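Local coordinates for protein CDA peptide synthetase I (Streptomyces coelicolor, PDB 5DU9) that belongs to the condensation-domain family of nonribosomal peptide synthetases and holds (2S)-2-amino-N-butyl-propanamide in a pocket, at residues A[35-40]-A[381-386]; A[152-157]-A[167-172]. The protein carries 1 engineered substitution. One frame throughout, in Å; residues are numbered along the deposited sequence.

Contact 1 of 2, residues A[35-40]-A[381-386]; sequences GSCLEI and LMRSIS
Gly35 meets Ile385 and Ser386 at a classic beta bulge, where the antiparallel pairing of segments 35-40 and 381-386 slips by one residue beyond Ser384. The O of Gly35 takes Ile385 N at 3.0 Å and Ser386 N at 3.1 Å, both from the same face of its carbonyl plane, while a water donates to that oxygen and to Ser384 OG. Ser36 forms a non-hydrogen-bonded pair with Ser384; its OG, hydrogen-bonded to Tyr170 OH, lies 3.7 Å from Met382 CE. Cys37 then forms a hydrogen-bonded pair with Arg383, its N reaching Arg383 O at 2.9 Å. With chi1 at 66°, between the backbone N and the carbonyl carbon, SG is set over one face of the Arg383 guanidinium and touches Arg383 CG at 3.4 Å. On the opposite face of the sheet, Leu38 lays CD2 against Met382 CB (3.8 Å), beneath helix 163-182. Glu39 pairs with Leu381 through two backbone bonds, and its extended chain brings the carboxylate to Arg383, whose guanidinium plane is turned 62° from it. In this salt bridge Arg383 NE lies 3.1 Å from Glu39 OE2, a weak hydrogen bond bent to 129° at the hydrogen.

Contact 2 of 2, residues A[152-157]-A[167-172]; sequences YYLGVH and ALFYER
Strand 152-157 and helix 167-172 run roughly antiparallel, 139° between their directions, with axes 11.0 Å apart at closest approach; the nearest CA atoms, those of Leu154 and Tyr170, are 9.0 Å apart. Tyr152 and Leu154, both facing the helix, bridge the gap to Phe169 and Tyr170. Tyr152 crosses Phe169 at about a right angle, bringing its OH to the edge of the Phe169 ring, 3.7 Å from CZ. That hydroxyl is hydrogen-bonded to His140 ND1. Tyr152 CD1 also lies in the plane of the Tyr170 ring, 3.9 Å from CE1 at its edge. Both methyls of Leu154 lie on Phe169: CD1 over one face, offset toward the rim, and CD2 3.7 Å from Phe169 CD2. Its CB packs against Tyr170 OH at 3.3 Å. With CG beside its backbone N (chi1 -75°), the Tyr170 ring reaches the strand although its CB does not aim there, and its OH is hydrogen-bonded to Ser36 OG. All four side chains are buried between helix 163-182 and the sheet, in one of the two chloramphenicol-acetyltransferase-like lobes of a condensation domain. Helix 46-58 borders them through Leu53, which touches Tyr152 and Phe169, while strands 33-40 and 138-146 flank strand 149-157.

From the N terminus, strand 33-40 comes first and meets its contact 1 partner only at strand 379-384, so that contact closes a loop of 340 residues. Contact 2 is nested inside it: strand 149-157 leads after only nine intervening residues into the segment of helix 163-182 that covers the sheet. The two contacts, with centres about 9 Å apart, share that mixed sheet, since strand 33-40 lies between 149-157 and 379-384. Backbone pairing of Leu38 N with Tyr152 O (2.8 Å) joins them at the sheet, and Ser36 OG to Tyr170 OH (2.8 Å) joins sheet to helix. Together they tie two early parts of the chain and a late one into a sheet with a helix packed on it.

Contact 1 of 2, residues A[35-40]-A[381-386]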
loop_
_atom_site.group_PDB
_atom_site.type_symbol
_atom_site.label_atom_id
_atom_site.label_comp_id
_atom_site.label_asym_id
_atom_site.label_seq_id
_atom_site.Cartn_x
_atom_site.Cartn_y
_atom_site.Cartn_z
ATOM N N GLY A 35 7.630 -2.271 -2.257
ATOM C CA GLY A 35 8.050 -3.436 -1.512
ATOM C C GLY A 35 7.550 -3.510 -0.092
ATOM O O GLY A 35 7.055 -2.538 0.480
ATOM N N SER A 36 7.688 -4.703 0.471
ATOM C CA SER A 36 7.394 -4.945 1.872
ATOM C C SER A 36 8.302 -6.073 2.314
ATOM O O SER A 36 9.046 -6.624 1.502
ATOM C CB SER A 36 5.929 -5.314 2.087
ATOM O OG SER A 36 5.632 -6.554 1.467
ATOM N N CYS A 37 8.243 -6.428 3.589
ATOM C CA CYS A 37 8.981 -7.586 4.064
ATOM C C CYS A 37 8.265 -8.240 5.232
ATOM O O CYS A 37 7.346 -7.657 5.803
ATOM C CB CYS A 37 10.405 -7.196 4.469
ATOM S SG CYS A 37 10.520 -6.098 5.900
ATOM N N LEU A 38 8.678 -9.465 5.548
ATOM C CA LEU A 38 8.228 -10.166 6.744
ATOM C C LEU A 38 9.378 -10.279 7.726
ATOM O O LEU A 38 10.452 -10.759 7.372
ATOM C CB LEU A 38 7.717 -11.574 6.418
ATOM C CG LEU A 38 6.468 -11.761 5.563
ATOM C CD1 LEU A 38 6.209 -13.248 5.392
ATOM C CD2 LEU A 38 5.257 -11.072 6.173
ATOM N N GLU A 39 9.152 -9.831 8.955
ATOM C CA GLU A 39 10.092 -10.068 10.032
ATOM C C GLU A 39 9.729 -11.399 10.669
ATOM O O GLU A 39 8.646 -11.545 11.233
ATOM C CB GLU A 39 10.053 -8.927 11.044
ATOM C CG GLU A 39 10.491 -7.596 10.452
ATOM C CD GLU A 39 10.381 -6.445 11.431
ATOM O OE1 GLU A 39 9.563 -6.535 12.371
ATOM O OE2 GLU A 39 11.118 -5.450 11.262
ATOM N N ILE A 40 10.636 -12.366 10.562
ATOM C CA ILE A 40 10.348 -13.747 10.932
ATOM C C ILE A 40 11.192 -14.142 12.144
ATOM O O ILE A 40 12.404 -13.939 12.158
ATOM C CB ILE A 40 10.601 -14.690 9.734
ATOM C CG1 ILE A 40 9.673 -14.305 8.576
ATOM C CG2 ILE A 40 10.375 -16.143 10.123
ATOM C CD1 ILE A 40 10.153 -14.742 7.209
ATOM N N LEU A 381 5.828 -11.240 10.604
ATOM C CA LEU A 381 5.083 -9.993 10.744
ATOM C C LEU A 381 5.431 -9.044 9.604
ATOM O O LEU A 381 6.597 -8.724 9.383
ATOM C CB LEU A 381 5.383 -9.336 12.091
ATOM C CG LEU A 381 5.069 -10.176 13.330
ATOM C CD1 LEU A 381 5.424 -9.409 14.594
ATOM C CD2 LEU A 381 3.603 -10.597 13.355
ATOM N N MET A 382 4.414 -8.594 8.881
ATOM C CA MET A 382 4.638 -7.777 7.695
ATOM C C MET A 382 4.976 -6.339 8.067
ATOM O O MET A 382 4.407 -5.781 9.004
ATOM C CB MET A 382 3.402 -7.806 6.792
ATOM C CG MET A 382 3.558 -7.032 5.487
ATOM S SD MET A 382 2.186 -7.343 4.355
ATOM C CE MET A 382 2.398 -5.995 3.193
ATOM N N ARG A 383 5.916 -5.746 7.338
ATOM C CA ARG A 383 6.120 -4.309 7.421
ATOM C C ARG A 383 6.393 -3.741 6.037
ATOM O O ARG A 383 6.969 -4.400 5.165
ATOM C CB ARG A 383 7.248 -3.950 8.399
ATOM C CG ARG A 383 8.678 -4.115 7.909
ATOM C CD ARG A 383 9.626 -3.388 8.860
ATOM N NE ARG A 383 11.031 -3.743 8.662
ATOM C CZ ARG A 383 11.929 -2.995 8.020
ATOM N NH1 ARG A 383 11.596 -1.822 7.492
ATOM N NH2 ARG A 383 13.178 -3.426 7.908
ATOM N N SER A 384 5.947 -2.510 5.850
ATOM C CA SER A 384 6.055 -1.834 4.569
ATOM C C SER A 384 7.481 -1.346 4.342
ATOM O O SER A 384 8.160 -0.934 5.283
ATOM C CB SER A 384 5.065 -0.667 4.516
ATOM O OG SER A 384 5.109 -0.008 3.266
ATOM N N ILE A 385 7.942 -1.414 3.097
ATOM C CA ILE A 385 9.249 -0.871 2.728
ATOM C C ILE A 385 9.047 0.388 1.896
ATOM O O ILE A 385 9.668 1.418 2.154
ATOM C CB ILE A 385 10.103 -1.899 1.947
ATOM C CG1 ILE A 385 10.463 -3.090 2.842
ATOM C CG2 ILE A 385 11.372 -1.255 1.394
ATOM C CD1 ILE A 385 11.315 -2.744 4.060
ATOM N N SER A 386 8.176 0.292 0.898
ATOM C CA SER A 386 7.786 1.443 0.096
ATOM C C SER A 386 6.454 1.144 -0.576
ATOM O O SER A 386 6.341 0.181 -1.324
ATOM C CB SER A 386 8.851 1.775 -0.944
ATOM O OG SER A 386 8.474 2.908 -1.702
HETATM O O HOH W 1 4.361 -1.527 1.131
#

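Contact 2 of 2, residues A[152-157]-A[167-172]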
loop_
_atom_site.group_PDB
_atom_site.type_symbol
_atom_site.label_atom_id
_atom_site.label_comp_id
_atom_site.label_asym_id
_atom_site.label_seq_id
_atom_site.Cartn_x
_atom_site.Cartn_y
_atom_site.Cartn_z
ATOM N N TYR A 152 12.161 -11.705 5.174
ATOM C CA TYR A 152 11.822 -12.003 3.787
ATOM C C TYR A 152 11.425 -10.720 3.084
ATOM O O TYR A 152 10.445 -10.088 3.468
ATOM C CB TYR A 152 10.678 -13.018 3.691
ATOM C CG TYR A 152 10.452 -13.513 2.278
ATOM C CD1 TYR A 152 9.834 -12.710 1.324
ATOM C CD2 TYR A 152 10.877 -14.777 1.891
ATOM C CE1 TYR A 152 9.643 -13.157 0.029
ATOM C CE2 TYR A 152 10.683 -15.231 0.603
ATOM C CZ TYR A 152 10.067 -14.416 -0.323
ATOM O OH TYR A 152 9.881 -14.867 -1.609
ATOM N N TYR A 153 12.182 -10.351 2.053
ATOM C CA TYR A 153 11.905 -9.151 1.269
ATOM C C TYR A 153 11.178 -9.481 -0.022
ATOM O O TYR A 153 11.622 -10.318 -0.804
ATOM C CB TYR A 153 13.207 -8.414 0.950
ATOM C CG TYR A 153 13.098 -7.367 -0.148
ATOM C CD1 TYR A 153 12.401 -6.182 0.053
ATOM C CD2 TYR A 153 13.723 -7.556 -1.372
ATOM C CE1 TYR A 153 12.317 -5.223 -0.943
ATOM C CE2 TYR A 153 13.645 -6.601 -2.374
ATOM C CZ TYR A 153 12.947 -5.435 -2.152
ATOM O OH TYR A 153 12.878 -4.488 -3.153
ATOM N N LEU A 154 10.059 -8.796 -0.228
ATOM C CA LEU A 154 9.293 -8.879 -1.461
ATOM C C LEU A 154 9.340 -7.534 -2.166
ATOM O O LEU A 154 8.686 -6.578 -1.743
ATOM C CB LEU A 154 7.844 -9.280 -1.177
ATOM C CG LEU A 154 6.880 -9.221 -2.368
ATOM C CD1 LEU A 154 7.282 -10.203 -3.452
ATOM C CD2 LEU A 154 5.452 -9.479 -1.911
ATOM N N GLY A 155 10.136 -7.467 -3.229
ATOM C CA GLY A 155 10.212 -6.284 -4.063
ATOM C C GLY A 155 9.410 -6.549 -5.314
ATOM O O GLY A 155 9.466 -7.644 -5.866
ATOM N N VAL A 156 8.654 -5.554 -5.760
ATOM C CA VAL A 156 7.824 -5.721 -6.941
ATOM C C VAL A 156 7.811 -4.460 -7.773
ATOM O O VAL A 156 8.224 -3.390 -7.317
ATOM C CB VAL A 156 6.363 -6.078 -6.574
ATOM C CG1 VAL A 156 6.301 -7.377 -5.778
ATOM C CG2 VAL A 156 5.698 -4.939 -5.793
ATOM N N HIS A 157 7.349 -4.601 -9.007
ATOM C CA HIS A 157 6.886 -3.458 -9.766
ATOM C C HIS A 157 5.427 -3.268 -9.401
ATOM O O HIS A 157 4.673 -4.235 -9.359
ATOM C CB HIS A 157 7.044 -3.663 -11.266
ATOM C CG HIS A 157 6.954 -2.392 -12.045
ATOM N ND1 HIS A 157 5.787 -1.665 -12.145
ATOM C CD2 HIS A 157 7.890 -1.705 -12.739
ATOM C CE1 HIS A 157 6.008 -0.586 -12.879
ATOM N NE2 HIS A 157 7.276 -0.585 -13.247
ATOM N N ALA A 167 -0.173 -9.473 0.777
ATOM C CA ALA A 167 -0.697 -10.362 1.804
ATOM C C ALA A 167 -1.111 -11.707 1.209
ATOM O O ALA A 167 -0.862 -12.755 1.799
ATOM C CB ALA A 167 -1.876 -9.710 2.519
ATOM N N LEU A 168 -1.743 -11.678 0.036
ATOM C CA LEU A 168 -2.144 -12.919 -0.626
ATOM C C LEU A 168 -0.919 -13.772 -0.931
ATOM O O LEU A 168 -0.932 -14.993 -0.753
ATOM C CB LEU A 168 -2.913 -12.636 -1.917
ATOM C CG LEU A 168 -4.320 -12.050 -1.789
ATOM C CD1 LEU A 168 -4.842 -11.668 -3.166
ATOM C CD2 LEU A 168 -5.271 -13.024 -1.115
ATOM N N PHE A 169 0.142 -13.115 -1.388
ATOM C CA PHE A 169 1.385 -13.803 -1.705
ATOM C C PHE A 169 2.001 -14.467 -0.476
ATOM O O PHE A 169 2.335 -15.652 -0.505
ATOM C CB PHE A 169 2.397 -12.834 -2.316
ATOM C CG PHE A 169 3.788 -13.395 -2.389
ATOM C CD1 PHE A 169 4.149 -14.241 -3.419
ATOM C CD2 PHE A 169 4.725 -13.094 -1.415
ATOM C CE1 PHE A 169 5.424 -14.772 -3.483
ATOM C CE2 PHE A 169 6.003 -13.620 -1.473
ATOM C CZ PHE A 169 6.352 -14.459 -2.509
ATOM N N TYR A 170 2.159 -13.700 0.600
ATOM C CA TYR A 170 2.834 -14.199 1.797
ATOM C C TYR A 170 2.110 -15.407 2.386
ATOM O O TYR A 170 2.740 -16.386 2.783
ATOM C CB TYR A 170 2.935 -13.104 2.858
ATOM C CG TYR A 170 3.964 -12.028 2.602
ATOM C CD1 TYR A 170 5.250 -12.340 2.183
ATOM C CD2 TYR A 170 3.648 -10.693 2.808
ATOM C CE1 TYR A 170 6.191 -11.347 1.965
ATOM C CE2 TYR A 170 4.575 -9.700 2.599
ATOM C CZ TYR A 170 5.848 -10.031 2.180
ATOM O OH TYR A 170 6.773 -9.035 1.966
ATOM N N GLU A 171 0.784 -15.330 2.446
ATOM C CA GLU A 171 -0.009 -16.423 2.993
ATOM C C GLU A 171 0.164 -17.691 2.167
ATOM O O GLU A 171 0.294 -18.782 2.717
ATOM C CB GLU A 171 -1.491 -16.043 3.059
ATOM C CG GLU A 171 -1.822 -15.012 4.128
ATOM C CD GLU A 171 -3.270 -15.061 4.578
ATOM O OE1 GLU A 171 -4.105 -15.648 3.857
ATOM O OE2 GLU A 171 -3.575 -14.507 5.656
ATOM N N ARG A 172 0.164 -17.549 0.845
ATOM C CA ARG A 172 0.324 -18.704 -0.035
ATOM C C ARG A 172 1.728 -19.292 0.098
ATOM O O ARG A 172 1.899 -20.514 0.148
ATOM C CB ARG A 172 0.047 -18.319 -1.491
ATOM C CG ARG A 172 0.329 -19.425 -2.500
ATOM C CD ARG A 172 -0.454 -20.691 -2.191
ATOM N NE ARG A 172 -0.222 -21.735 -3.186
ATOM C CZ ARG A 172 -0.591 -23.005 -3.039
ATOM N NH1 ARG A 172 -1.206 -23.401 -1.933
ATOM N NH2 ARG A 172 -0.335 -23.884 -3.997
#